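Local atomic coordinates of probable ribosomal RNA small subunit methyltransferase (Thermus thermophilus, PDB entry 3DMH), a protein that methylates the exocyclic N2 of a guanosine in 16S ribosomal RNA, using S-adenosylmethionine as the methyl donor. Residues E221-R226 and V335-S340; V237-L240 and A246-L249; D300-N305 and N324-R329; T359-V362 and K366-F369. One frame throughout, in Å; residues are numbered along the deposited sequence.

Interaction 1 (E221-R226 and V335-S340). With GMP (guanosine), chain E.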
loop_
_atom_site.group_PDB
_atom_site.type_symbol
_atom_site.label_atom_id
_atom_site.label_comp_id
_atom_site.label_asym_id
_atom_site.label_seq_id
_atom_site.Cartn_x
_atom_site.Cartn_y
_atom_site.Cartn_z
ATOM N N GLU A 221 7.233 -10.549 20.810
ATOM C CA GLU A 221 7.895 -10.885 22.076
ATOM C C GLU A 221 7.165 -10.252 23.258
ATOM O O GLU A 221 6.895 -10.933 24.251
ATOM C CB GLU A 221 9.366 -10.482 22.033
ATOM C CG GLU A 221 10.160 -11.299 21.027
ATOM C CD GLU A 221 11.532 -10.718 20.719
ATOM O OE1 GLU A 221 11.755 -9.511 20.966
ATOM O OE2 GLU A 221 12.382 -11.475 20.208
ATOM N N ALA A 222 6.819 -8.971 23.135
ATOM C CA ALA A 222 6.108 -8.255 24.195
ATOM C C ALA A 222 4.732 -8.881 24.427
ATOM O O ALA A 222 4.300 -9.045 25.571
ATOM C CB ALA A 222 5.959 -6.782 23.844
ATOM N N LEU A 223 4.071 -9.232 23.325
ATOM C CA LEU A 223 2.753 -9.853 23.362
ATOM C C LEU A 223 2.793 -11.191 24.076
ATOM O O LEU A 223 2.010 -11.422 25.000
ATOM C CB LEU A 223 2.188 -10.011 21.937
ATOM C CG LEU A 223 0.755 -10.540 21.787
ATOM C CD1 LEU A 223 0.104 -9.924 20.562
ATOM C CD2 LEU A 223 0.716 -12.068 21.705
ATOM N N GLN A 224 3.718 -12.061 23.670
ATOM C CA GLN A 224 3.816 -13.381 24.292
ATOM C C GLN A 224 4.196 -13.292 25.774
ATOM O O GLN A 224 3.710 -14.078 26.589
ATOM C CB GLN A 224 4.773 -14.313 23.546
ATOM C CG GLN A 224 4.858 -15.699 24.211
ATOM C CD GLN A 224 5.382 -16.800 23.315
ATOM O OE1 GLN A 224 6.513 -17.259 23.476
ATOM N NE2 GLN A 224 4.554 -17.248 22.379
ATOM N N GLU A 225 5.045 -12.330 26.124
ATOM C CA GLU A 225 5.448 -12.158 27.528
ATOM C C GLU A 225 4.269 -11.694 28.379
ATOM O O GLU A 225 4.098 -12.142 29.518
ATOM C CB GLU A 225 6.609 -11.169 27.657
ATOM C CG GLU A 225 7.942 -11.712 27.165
ATOM C CD GLU A 225 9.039 -10.662 27.105
ATOM O OE1 GLU A 225 8.772 -9.474 27.398
ATOM O OE2 GLU A 225 10.183 -11.036 26.762
ATOM N N ARG A 226 3.460 -10.804 27.813
ATOM C CA ARG A 226 2.308 -10.233 28.498
ATOM C C ARG A 226 1.161 -11.237 28.642
ATOM O O ARG A 226 0.599 -11.385 29.734
ATOM C CB ARG A 226 1.843 -8.980 27.745
ATOM C CG ARG A 226 0.551 -8.343 28.243
ATOM C CD ARG A 226 0.820 -7.232 29.225
ATOM N NE ARG A 226 -0.402 -6.795 29.892
ATOM C CZ ARG A 226 -0.465 -5.803 30.775
ATOM N NH1 ARG A 226 0.631 -5.122 31.096
ATOM N NH2 ARG A 226 -1.628 -5.488 31.335
ATOM N N VAL A 335 -7.379 -5.893 24.323
ATOM C CA VAL A 335 -6.058 -5.278 24.431
ATOM C C VAL A 335 -5.473 -4.866 23.082
ATOM O O VAL A 335 -5.782 -5.459 22.041
ATOM C CB VAL A 335 -5.074 -6.180 25.208
ATOM C CG1 VAL A 335 -5.523 -6.349 26.656
ATOM C CG2 VAL A 335 -4.903 -7.545 24.540
ATOM N N PHE A 336 -4.630 -3.836 23.127
ATOM C CA PHE A 336 -4.029 -3.233 21.934
ATOM C C PHE A 336 -2.516 -3.189 22.093
ATOM O O PHE A 336 -2.009 -2.738 23.133
ATOM C CB PHE A 336 -4.573 -1.818 21.795
ATOM C CG PHE A 336 -4.040 -1.045 20.615
ATOM C CD1 PHE A 336 -3.968 -1.630 19.348
ATOM C CD2 PHE A 336 -3.652 0.282 20.770
ATOM C CE1 PHE A 336 -3.515 -0.903 18.235
ATOM C CE2 PHE A 336 -3.192 1.033 19.678
ATOM C CZ PHE A 336 -3.127 0.444 18.404
ATOM N N PHE A 337 -1.799 -3.644 21.063
ATOM C CA PHE A 337 -0.337 -3.573 21.026
ATOM C C PHE A 337 0.085 -2.797 19.785
ATOM O O PHE A 337 -0.365 -3.123 18.680
ATOM C CB PHE A 337 0.294 -4.970 20.906
ATOM C CG PHE A 337 0.078 -5.845 22.092
ATOM C CD1 PHE A 337 1.064 -5.988 23.068
ATOM C CD2 PHE A 337 -1.118 -6.542 22.242
ATOM C CE1 PHE A 337 0.847 -6.809 24.169
ATOM C CE2 PHE A 337 -1.331 -7.365 23.323
ATOM C CZ PHE A 337 -0.345 -7.504 24.301
ATOM N N LEU A 338 0.955 -1.801 19.961
ATOM C CA LEU A 338 1.455 -1.001 18.838
ATOM C C LEU A 338 2.965 -0.862 18.942
ATOM O O LEU A 338 3.491 -0.647 20.033
ATOM C CB LEU A 338 0.800 0.383 18.875
ATOM C CG LEU A 338 1.260 1.430 17.855
ATOM C CD1 LEU A 338 0.141 2.409 17.491
ATOM C CD2 LEU A 338 2.461 2.184 18.421
ATOM N N VAL A 339 3.672 -0.977 17.821
ATOM C CA VAL A 339 5.130 -0.817 17.859
ATOM C C VAL A 339 5.546 0.308 16.918
ATOM O O VAL A 339 5.006 0.426 15.809
ATOM C CB VAL A 339 5.865 -2.154 17.567
ATOM C CG1 VAL A 339 5.577 -2.667 16.153
ATOM C CG2 VAL A 339 7.379 -2.021 17.794
ATOM N N SER A 340 6.493 1.143 17.370
ATOM C CA SER A 340 6.960 2.241 16.543
ATOM C C SER A 340 8.375 2.690 16.894
ATOM O O SER A 340 8.968 2.225 17.858
ATOM C CB SER A 340 6.022 3.440 16.657
ATOM O OG SER A 340 6.247 4.170 17.835
HETATM C "C4'" GMP E . 15.219 1.254 11.279
HETATM O "O4'" GMP E . 13.873 1.390 11.754
HETATM C "C3'" GMP E . 15.213 1.734 9.837
HETATM O "O3'" GMP E . 15.106 0.577 8.999
HETATM C "C2'" GMP E . 13.942 2.558 9.731
HETATM O "O2'" GMP E . 13.412 2.539 8.406
HETATM C "C1'" GMP E . 13.017 1.841 10.700
HETATM N N9 GMP E . 11.962 2.671 11.319
HETATM C C8 GMP E . 11.996 3.979 11.623
HETATM N N7 GMP E . 10.837 4.380 12.208
HETATM C C5 GMP E . 10.038 3.294 12.306
HETATM C C6 GMP E . 8.675 2.994 12.817
HETATM O O6 GMP E . 7.970 3.887 13.333
HETATM N N1 GMP E . 8.231 1.729 12.705
HETATM C C2 GMP E . 8.968 0.733 12.154
HETATM N N2 GMP E . 8.478 -0.527 12.060
HETATM N N3 GMP E . 10.224 0.937 11.667
HETATM C C4 GMP E . 10.789 2.169 11.722
#

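Interaction 2 (V237-L240 and A246-L249). With SAM (S-adenosylmethionine), chain D.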
loop_
_atom_site.group_PDB
_atom_site.type_symbol
_atom_site.label_atom_id
_atom_site.label_comp_id
_atom_site.label_asym_id
_atom_site.label_seq_id
_atom_site.Cartn_x
_atom_site.Cartn_y
_atom_site.Cartn_z
ATOM N N VAL A 237 -8.470 -11.668 16.650
ATOM C CA VAL A 237 -7.370 -10.710 16.517
ATOM C C VAL A 237 -7.567 -9.929 15.227
ATOM O O VAL A 237 -7.902 -10.516 14.194
ATOM C CB VAL A 237 -6.005 -11.438 16.449
ATOM C CG1 VAL A 237 -4.864 -10.468 16.107
ATOM C CG2 VAL A 237 -5.712 -12.146 17.770
ATOM N N LEU A 238 -7.381 -8.606 15.289
ATOM C CA LEU A 238 -7.305 -7.772 14.096
ATOM C C LEU A 238 -5.872 -7.289 13.967
ATOM O O LEU A 238 -5.335 -6.747 14.937
ATOM C CB LEU A 238 -8.217 -6.556 14.220
ATOM C CG LEU A 238 -8.246 -5.589 13.026
ATOM C CD1 LEU A 238 -8.808 -6.253 11.779
ATOM C CD2 LEU A 238 -9.139 -4.413 13.406
ATOM N N ASP A 239 -5.283 -7.498 12.786
ATOM C CA ASP A 239 -3.918 -7.038 12.487
ATOM C C ASP A 239 -4.078 -5.848 11.542
ATOM O O ASP A 239 -4.455 -6.033 10.370
ATOM C CB ASP A 239 -3.111 -8.175 11.839
ATOM C CG ASP A 239 -1.666 -7.804 11.529
ATOM O OD1 ASP A 239 -1.273 -6.635 11.670
ATOM O OD2 ASP A 239 -0.947 -8.725 11.102
ATOM N N LEU A 240 -3.834 -4.633 12.061
ATOM C CA LEU A 240 -4.003 -3.412 11.260
ATOM C C LEU A 240 -2.754 -3.173 10.430
ATOM O O LEU A 240 -1.673 -2.840 10.965
ATOM C CB LEU A 240 -4.261 -2.199 12.164
ATOM C CG LEU A 240 -5.587 -2.142 12.907
ATOM C CD1 LEU A 240 -5.574 -1.098 14.002
ATOM C CD2 LEU A 240 -6.730 -1.857 11.936
ATOM N N ALA A 246 3.907 -10.830 8.918
ATOM C CA ALA A 246 4.878 -11.017 10.017
ATOM C C ALA A 246 4.204 -11.190 11.382
ATOM O O ALA A 246 4.660 -11.985 12.199
ATOM C CB ALA A 246 5.897 -9.883 10.058
ATOM N N LEU A 247 3.113 -10.458 11.626
ATOM C CA LEU A 247 2.315 -10.648 12.860
ATOM C C LEU A 247 1.209 -11.687 12.669
ATOM O O LEU A 247 0.908 -12.473 13.572
ATOM C CB LEU A 247 1.694 -9.328 13.334
ATOM C CG LEU A 247 2.657 -8.155 13.535
ATOM C CD1 LEU A 247 1.920 -6.895 13.972
ATOM C CD2 LEU A 247 3.761 -8.490 14.548
ATOM N N THR A 248 0.603 -11.659 11.484
ATOM C CA THR A 248 -0.567 -12.482 11.175
ATOM C C THR A 248 -0.289 -13.978 11.280
ATOM O O THR A 248 -1.060 -14.709 11.891
ATOM C CB THR A 248 -1.057 -12.202 9.740
ATOM O OG1 THR A 248 -0.946 -10.789 9.443
ATOM C CG2 THR A 248 -2.491 -12.742 9.545
ATOM N N LEU A 249 0.798 -14.425 10.665
ATOM C CA LEU A 249 1.085 -15.870 10.625
ATOM C C LEU A 249 1.361 -16.443 12.014
ATOM O O LEU A 249 0.721 -17.432 12.395
ATOM C CB LEU A 249 2.205 -16.216 9.622
ATOM C CG LEU A 249 1.733 -16.599 8.206
ATOM C CD1 LEU A 249 1.118 -15.421 7.452
ATOM C CD2 LEU A 249 2.883 -17.191 7.399
HETATM N N SAM D . 2.248 -5.902 9.790
HETATM C CA SAM D . 3.354 -6.008 8.777
HETATM C C SAM D . 4.656 -6.281 9.497
HETATM O O SAM D . 4.642 -6.126 10.726
HETATM O OXT SAM D . 5.665 -6.603 8.847
HETATM C CB SAM D . 3.502 -4.711 7.977
HETATM C CG SAM D . 3.812 -3.455 8.796
HETATM S SD SAM D . 4.086 -2.010 7.720
HETATM C CE SAM D . 5.058 -0.928 8.807
HETATM C "C5'" SAM D . 2.507 -1.112 7.695
HETATM C "C4'" SAM D . 1.488 -1.760 6.772
HETATM O "O4'" SAM D . 0.364 -0.882 6.788
HETATM C "C3'" SAM D . 1.941 -1.924 5.315
HETATM O "O3'" SAM D . 1.812 -3.268 4.871
HETATM C "C2'" SAM D . 1.029 -0.956 4.554
HETATM O "O2'" SAM D . 0.745 -1.317 3.216
HETATM C "C1'" SAM D . -0.180 -0.967 5.486
HETATM N N9 SAM D . -1.065 0.152 5.232
HETATM C C8 SAM D . -0.752 1.435 4.788
HETATM N N7 SAM D . -1.890 2.169 4.718
HETATM C C5 SAM D . -2.933 1.351 5.098
HETATM C C6 SAM D . -4.319 1.532 5.182
HETATM N N6 SAM D . -4.892 2.692 4.834
HETATM N N1 SAM D . -5.080 0.471 5.615
HETATM C C2 SAM D . -4.516 -0.740 5.947
HETATM N N3 SAM D . -3.149 -0.966 5.818
HETATM C C4 SAM D . -2.400 0.084 5.414
HETATM O O HOH W 1 1.368 -8.673 10.038
#

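Interaction 3 (D300-N305 and N324-R329). With SAM (S-adenosylmethionine), chain D; GMP (guanosine), chain E.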
loop_
_atom_site.group_PDB
_atom_site.type_symbol
_atom_site.label_atom_id
_atom_site.label_comp_id
_atom_site.label_asym_id
_atom_site.label_seq_id
_atom_site.Cartn_x
_atom_site.Cartn_y
_atom_site.Cartn_z
ATOM N N ASP A 300 -10.830 -9.193 20.435
ATOM C CA ASP A 300 -10.212 -9.366 21.747
ATOM C C ASP A 300 -8.801 -8.763 21.795
ATOM O O ASP A 300 -8.366 -8.257 22.837
ATOM C CB ASP A 300 -10.125 -10.859 22.088
ATOM C CG ASP A 300 -11.470 -11.566 21.986
ATOM O OD1 ASP A 300 -12.437 -11.092 22.626
ATOM O OD2 ASP A 300 -11.561 -12.591 21.264
ATOM N N ILE A 301 -8.083 -8.841 20.676
ATOM C CA ILE A 301 -6.701 -8.366 20.610
ATOM C C ILE A 301 -6.520 -7.652 19.282
ATOM O O ILE A 301 -6.921 -8.172 18.246
ATOM C CB ILE A 301 -5.693 -9.541 20.678
ATOM C CG1 ILE A 301 -5.810 -10.270 22.018
ATOM C CG2 ILE A 301 -4.256 -9.056 20.495
ATOM C CD1 ILE A 301 -5.122 -11.623 22.026
ATOM N N ILE A 302 -5.911 -6.471 19.315
ATOM C CA ILE A 302 -5.580 -5.758 18.079
ATOM C C ILE A 302 -4.102 -5.414 18.094
ATOM O O ILE A 302 -3.575 -4.950 19.117
ATOM C CB ILE A 302 -6.448 -4.499 17.905
ATOM C CG1 ILE A 302 -7.912 -4.935 17.773
ATOM C CG2 ILE A 302 -5.987 -3.691 16.662
ATOM C CD1 ILE A 302 -8.897 -3.819 17.494
ATOM N N VAL A 303 -3.417 -5.725 16.998
ATOM C CA VAL A 303 -1.969 -5.499 16.929
ATOM C C VAL A 303 -1.675 -4.634 15.726
ATOM O O VAL A 303 -2.384 -4.707 14.713
ATOM C CB VAL A 303 -1.151 -6.826 16.818
ATOM C CG1 VAL A 303 -1.377 -7.697 18.041
ATOM C CG2 VAL A 303 -1.512 -7.589 15.526
ATOM N N THR A 304 -0.618 -3.831 15.820
ATOM C CA THR A 304 -0.212 -3.069 14.651
ATOM C C THR A 304 1.235 -2.624 14.722
ATOM O O THR A 304 1.720 -2.241 15.783
ATOM C CB THR A 304 -1.139 -1.841 14.402
ATOM O OG1 THR A 304 -0.801 -1.239 13.143
ATOM C CG2 THR A 304 -1.023 -0.789 15.539
ATOM N N ASN A 305 1.895 -2.731 13.568
ATOM C CA ASN A 305 3.160 -2.058 13.281
ATOM C C ASN A 305 2.783 -1.033 12.192
ATOM O O ASN A 305 2.779 -1.379 11.003
ATOM C CB ASN A 305 4.149 -3.102 12.760
ATOM C CG ASN A 305 5.499 -2.515 12.399
ATOM O OD1 ASN A 305 5.720 -1.316 12.530
ATOM N ND2 ASN A 305 6.419 -3.374 11.932
ATOM N N ASN A 324 -7.334 5.073 16.484
ATOM C CA ASN A 324 -8.758 5.376 16.725
ATOM C C ASN A 324 -9.599 4.138 16.450
ATOM O O ASN A 324 -10.522 3.814 17.206
ATOM C CB ASN A 324 -9.248 6.535 15.847
ATOM C CG ASN A 324 -8.494 7.831 16.105
ATOM O OD1 ASN A 324 -7.879 8.016 17.155
ATOM N ND2 ASN A 324 -8.539 8.738 15.134
ATOM N N VAL A 325 -9.267 3.436 15.363
ATOM C CA VAL A 325 -10.005 2.228 15.019
ATOM C C VAL A 325 -9.792 1.122 16.068
ATOM O O VAL A 325 -10.741 0.463 16.468
ATOM C CB VAL A 325 -9.683 1.782 13.571
ATOM C CG1 VAL A 325 -10.179 0.360 13.299
ATOM C CG2 VAL A 325 -10.310 2.759 12.589
ATOM N N ALA A 326 -8.557 0.950 16.545
ATOM C CA ALA A 326 -8.273 -0.059 17.550
ATOM C C ALA A 326 -9.139 0.142 18.790
ATOM O O ALA A 326 -9.722 -0.814 19.324
ATOM C CB ALA A 326 -6.804 -0.024 17.922
ATOM N N ALA A 327 -9.218 1.382 19.259
ATOM C CA ALA A 327 -10.040 1.693 20.430
ATOM C C ALA A 327 -11.510 1.346 20.189
ATOM O O ALA A 327 -12.194 0.801 21.072
ATOM C CB ALA A 327 -9.891 3.162 20.786
ATOM N N ALA A 328 -11.989 1.667 18.991
ATOM C CA ALA A 328 -13.387 1.483 18.633
ATOM C C ALA A 328 -13.768 0.026 18.370
ATOM O O ALA A 328 -14.927 -0.359 18.567
ATOM C CB ALA A 328 -13.745 2.361 17.422
ATOM N N ARG A 329 -12.799 -0.784 17.956
ATOM C CA ARG A 329 -13.067 -2.152 17.524
ATOM C C ARG A 329 -12.826 -3.172 18.626
ATOM O O ARG A 329 -13.153 -4.343 18.446
ATOM C CB ARG A 329 -12.203 -2.520 16.314
ATOM C CG ARG A 329 -12.522 -1.786 14.996
ATOM C CD ARG A 329 -13.671 -2.475 14.314
ATOM N NE ARG A 329 -14.095 -1.813 13.080
ATOM C CZ ARG A 329 -15.234 -2.089 12.449
ATOM N NH1 ARG A 329 -16.080 -3.012 12.927
ATOM N NH2 ARG A 329 -15.545 -1.439 11.333
HETATM N N SAM D . 2.248 -5.902 9.790
HETATM C CA SAM D . 3.354 -6.008 8.777
HETATM C C SAM D . 4.656 -6.281 9.497
HETATM O O SAM D . 4.642 -6.126 10.726
HETATM O OXT SAM D . 5.665 -6.603 8.847
HETATM C CB SAM D . 3.502 -4.711 7.977
HETATM C CG SAM D . 3.812 -3.455 8.796
HETATM S SD SAM D . 4.086 -2.010 7.720
HETATM C CE SAM D . 5.058 -0.928 8.807
HETATM C "C5'" SAM D . 2.507 -1.112 7.695
HETATM C "C4'" SAM D . 1.488 -1.760 6.772
HETATM O "O4'" SAM D . 0.364 -0.882 6.788
HETATM C "C3'" SAM D . 1.941 -1.924 5.315
HETATM O "O3'" SAM D . 1.812 -3.268 4.871
HETATM C "C2'" SAM D . 1.029 -0.956 4.554
HETATM O "O2'" SAM D . 0.745 -1.317 3.216
HETATM C "C1'" SAM D . -0.180 -0.967 5.486
HETATM N N9 SAM D . -1.065 0.152 5.232
HETATM C C8 SAM D . -0.752 1.435 4.788
HETATM N N7 SAM D . -1.890 2.169 4.718
HETATM C C5 SAM D . -2.933 1.351 5.098
HETATM C C6 SAM D . -4.319 1.532 5.182
HETATM N N6 SAM D . -4.892 2.692 4.834
HETATM N N1 SAM D . -5.080 0.471 5.615
HETATM C C2 SAM D . -4.516 -0.740 5.947
HETATM N N3 SAM D . -3.149 -0.966 5.818
HETATM C C4 SAM D . -2.400 0.084 5.414
HETATM C "C4'" GMP E . 15.219 1.254 11.279
HETATM O "O4'" GMP E . 13.873 1.390 11.754
HETATM C "C3'" GMP E . 15.213 1.734 9.837
HETATM O "O3'" GMP E . 15.106 0.577 8.999
HETATM C "C2'" GMP E . 13.942 2.558 9.731
HETATM O "O2'" GMP E . 13.412 2.539 8.406
HETATM C "C1'" GMP E . 13.017 1.841 10.700
HETATM N N9 GMP E . 11.962 2.671 11.319
HETATM C C8 GMP E . 11.996 3.979 11.623
HETATM N N7 GMP E . 10.837 4.380 12.208
HETATM C C5 GMP E . 10.038 3.294 12.306
HETATM C C6 GMP E . 8.675 2.994 12.817
HETATM O O6 GMP E . 7.970 3.887 13.333
HETATM N N1 GMP E . 8.231 1.729 12.705
HETATM C C2 GMP E . 8.968 0.733 12.154
HETATM N N2 GMP E . 8.478 -0.527 12.060
HETATM N N3 GMP E . 10.224 0.937 11.667
HETATM C C4 GMP E . 10.789 2.169 11.722
#

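Interaction 4 (T359-V362 and K366-F369)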
loop_
_atom_site.group_PDB
_atom_site.type_symbol
_atom_site.label_atom_id
_atom_site.label_comp_id
_atom_site.label_asym_id
_atom_site.label_seq_id
_atom_site.Cartn_x
_atom_site.Cartn_y
_atom_site.Cartn_z
ATOM N N THR A 359 4.161 1.124 28.528
ATOM C CA THR A 359 5.284 0.932 27.631
ATOM C C THR A 359 5.937 -0.387 27.993
ATOM O O THR A 359 6.572 -0.514 29.053
ATOM C CB THR A 359 6.310 2.079 27.734
ATOM O OG1 THR A 359 5.642 3.331 27.530
ATOM C CG2 THR A 359 7.421 1.909 26.701
ATOM N N LEU A 360 5.763 -1.376 27.126
ATOM C CA LEU A 360 6.245 -2.729 27.418
ATOM C C LEU A 360 7.698 -2.939 27.015
ATOM O O LEU A 360 8.395 -3.769 27.595
ATOM C CB LEU A 360 5.359 -3.778 26.732
ATOM C CG LEU A 360 3.841 -3.657 26.923
ATOM C CD1 LEU A 360 3.124 -4.780 26.214
ATOM C CD2 LEU A 360 3.466 -3.651 28.408
ATOM N N LYS A 361 8.143 -2.192 26.007
ATOM C CA LYS A 361 9.513 -2.272 25.516
ATOM C C LYS A 361 9.923 -0.888 25.046
ATOM O O LYS A 361 9.113 -0.180 24.442
ATOM C CB LYS A 361 9.618 -3.223 24.314
ATOM C CG LYS A 361 9.147 -4.661 24.532
ATOM C CD LYS A 361 10.185 -5.498 25.259
ATOM C CE LYS A 361 9.624 -6.865 25.602
ATOM N NZ LYS A 361 10.642 -7.699 26.280
ATOM N N VAL A 362 11.170 -0.497 25.320
ATOM C CA VAL A 362 11.758 0.630 24.597
ATOM C C VAL A 362 13.271 0.485 24.405
ATOM O O VAL A 362 14.069 0.585 25.352
ATOM C CB VAL A 362 11.319 2.027 25.141
ATOM C CG1 VAL A 362 11.906 2.314 26.513
ATOM C CG2 VAL A 362 11.637 3.146 24.110
ATOM N N LYS A 366 9.767 1.043 20.320
ATOM C CA LYS A 366 8.919 0.947 21.499
ATOM C C LYS A 366 7.628 0.195 21.218
ATOM O O LYS A 366 7.033 0.334 20.147
ATOM C CB LYS A 366 8.643 2.323 22.129
ATOM C CG LYS A 366 7.796 3.250 21.322
ATOM C CD LYS A 366 7.645 4.569 22.041
ATOM C CE LYS A 366 6.940 5.572 21.145
ATOM N NZ LYS A 366 7.200 6.968 21.596
ATOM N N VAL A 367 7.240 -0.624 22.188
ATOM C CA VAL A 367 5.965 -1.318 22.150
ATOM C C VAL A 367 5.072 -0.699 23.207
ATOM O O VAL A 367 5.381 -0.721 24.416
ATOM C CB VAL A 367 6.110 -2.839 22.380
ATOM C CG1 VAL A 367 4.748 -3.517 22.310
ATOM C CG2 VAL A 367 7.073 -3.452 21.357
ATOM N N LEU A 368 3.976 -0.114 22.735
ATOM C CA LEU A 368 2.968 0.447 23.617
ATOM C C LEU A 368 1.786 -0.504 23.729
ATOM O O LEU A 368 1.509 -1.284 22.809
ATOM C CB LEU A 368 2.516 1.822 23.119
ATOM C CG LEU A 368 3.623 2.883 23.003
ATOM C CD1 LEU A 368 3.055 4.185 22.466
ATOM C CD2 LEU A 368 4.342 3.127 24.321
ATOM N N PHE A 369 1.097 -0.414 24.865
ATOM C CA PHE A 369 -0.006 -1.307 25.193
ATOM C C PHE A 369 -1.142 -0.493 25.783
ATOM O O PHE A 369 -0.913 0.484 26.500
ATOM C CB PHE A 369 0.483 -2.353 26.212
ATOM C CG PHE A 369 -0.618 -3.198 26.825
ATOM C CD1 PHE A 369 -1.007 -4.396 26.236
ATOM C CD2 PHE A 369 -1.237 -2.803 28.016
ATOM C CE1 PHE A 369 -2.020 -5.185 26.803
ATOM C CE2 PHE A 369 -2.249 -3.589 28.602
ATOM C CZ PHE A 369 -2.640 -4.781 27.993
#

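Interaction 1 (E221-R226 and V335-S340)
Helix 214-227 lies on one face of the C-terminal methyltransferase sheet, and its L223 meets F337 of strand 334-340, next to the middle strand 299-304. The two segment axes approach to 9.9 Å, with their N-to-C directions 150° apart, close to antiparallel. F337 points its ring at the helix, and the methyl CD1 of L223 sits over one ring face, displaced toward the rim, in a CH-pi contact 4.2 Å from the centroid. The backbone joins in too: L223 CA lies 3.7 Å from F337 CE1. With CG swung anti to the backbone N (chi1 -175°), the leucine lays its branch across the ring at about a right angle. Such helix-on-sheet packing is the basic layer of the Rossmann-like methyltransferase fold, where a flat ring can fill the wide gap between helix and strand. At the ring edge R226 contributes only its aliphatic CG, 4.1 Å from F337 CZ; its guanidinium goes on to Q358 and makes a cation-pi contact with F369. Were the F337 ring cut back to an alanine, the methyl of L223 would probably lose its aromatic partner and a gap would open beneath the helix. At the strand's far end, S340 CA comes within 3.7 Å of O6 of the bound guanosine.

Interaction 2 (V237-L240 and A246-L249)
D239 and T248 are joined by the one direct hydrogen bond of this contact, in which T248 OG1 donates to D239 OD2 over 2.6 Å. The hydroxyl reaches the anti side of the carboxylate, 25° out of its plane. Two torsions bring the groups together: D239 carries CG anti to its backbone N (chi1 -178°), while T248 holds OG1 anti to its carbonyl carbon. A small residue with a hydroxyl suits this buried place, since it can answer the acid without adding bulk.

Water extends the polar network. One molecule donates to D239 OD2 at 2.5 Å and accepts from L247 N at 3.0 Å. It also accepts from the amino N of S-adenosylmethionine, 2.9 Å away, so the aspartate reaches the cofactor's methionine end indirectly. OD2 is thus gripped by both hydroxyl and water, which probably fixes the rotation of the carboxylate.

Van der Waals contacts of carbon with oxygen come next: L247 CB lies 3.5 Å from D239 OD2. On the cofactor side the methyl of A246 comes within 3.5 Å of SAM OXT, its small size letting the cofactor's carboxylate come close.

The segments belong to the beta-alpha-beta unit of strand 236-240, helix 248-253 and strand 257-262; L247 packs on V303 of neighbouring strand 299-304, and T248 lies against L271 of helix 265-277.

Interaction 3 (D300-N305 and N324-R329)
Strand 299-304 runs past the last turns of helix 317-329, the two backbones coming nearest at I302 and A326, whose CA atoms are 6.3 Å apart. The helix holds itself together here through R329 N to V325 O, and no hydrogen bond crosses to the strand. I302 carries the contact: its CG2 lies 4.0 Å from A326 CB, while CD1 reaches further to A326 O at 3.6 Å and to R329 CB at 3.7 Å. Alanine's short side chain lets the helix settle close to the branched isoleucine. R329 starts toward the strand but bends at chi2 (-83°), taking its guanidinium to D290 and the carbonyls of T294 and A297. This is a helix covering one face of the Rossmann-like sheet, and just beyond the strand's C-terminal end N305 enters the active site. There OD1 accepts from guanosine N2 at 2.9 Å, with a fairly straight N-H...O angle of 163°, and ND2 makes a weak bond to SAM O; ND2 also serves D213 and S216. A leucine in place of N305 would probably leave the guanosine amino group without this acceptor. The backbone O of N305 lies 3.2 Å from SAM CE, the methyl to be transferred.

Interaction 4 (T359-V362 and K366-F369)
V367 and L360, the two residues most covered by this contact, meet at a classic beta bulge in the hairpin of strands 358-362 and 366-371. The strands run antiparallel, 177° apart, yet L360 and K361 together face the single residue V367, and the register slips by one. V367 is held through both its backbone N and its O. The O accepts from L360 N at 2.8 Å, with the donor nearly in line with the carbonyl bond (C=O...N 166°), whereas V367 N donates to K361 O at 3.0 Å with the donor lying off that carbonyl's plane.

The extra residue sends L360 off the regular strand course, and its CD1 comes to rest 3.6 Å from F369 CB. The L360 and F369 side chains cross at a slant, and the leucine also touches F337, so a flexible branched residue can fill the corner beside the two rings. V367 uses CG2, 3.9 Å from K361 CB, the two side chains lying alongside each other and pointing the same way, toward helix 214-227. K361 then bends at chi2 (-79°) and carries NZ to a salt bridge with E225 on that helix.

On the other face T359 and L368 run together, as do V362 and K366, where V362 CG2 lies 3.7 Å from K366 CB. K366 extends to the carbonyls of P342 and L344 and to E347. The chemistry is therefore divided: amide bonds and hydrocarbon join the hairpin, and the side chains of both lysines lend it their aliphatic stems, while their ammonium groups bridge to E225 and E347, tying the hairpin to helices 214-227 and 346-354.

Overall arrangement
All four contacts involve strands of one seven-stranded sheet of the C-terminal methyltransferase domain. Strand 299-304 of interaction 3 lies between strand 236-240 of interaction 2 and strand 334-340 of interaction 1, joined by L238 O to V303 N (3.0 Å) on one side and V335 O to I302 N (2.9 Å) on the other. Interaction 4 continues the sheet through L338 O and L368 N, and its centre is about 7 Å from that of interaction 1. Interactions 2 and 3 both touch S-adenosylmethionine, whereas interactions 1 and 3 both reach guanosine, so 300-305 is common to the two sites. The hairpin is more remote: the K366 side chain is about 8 Å from guanosine.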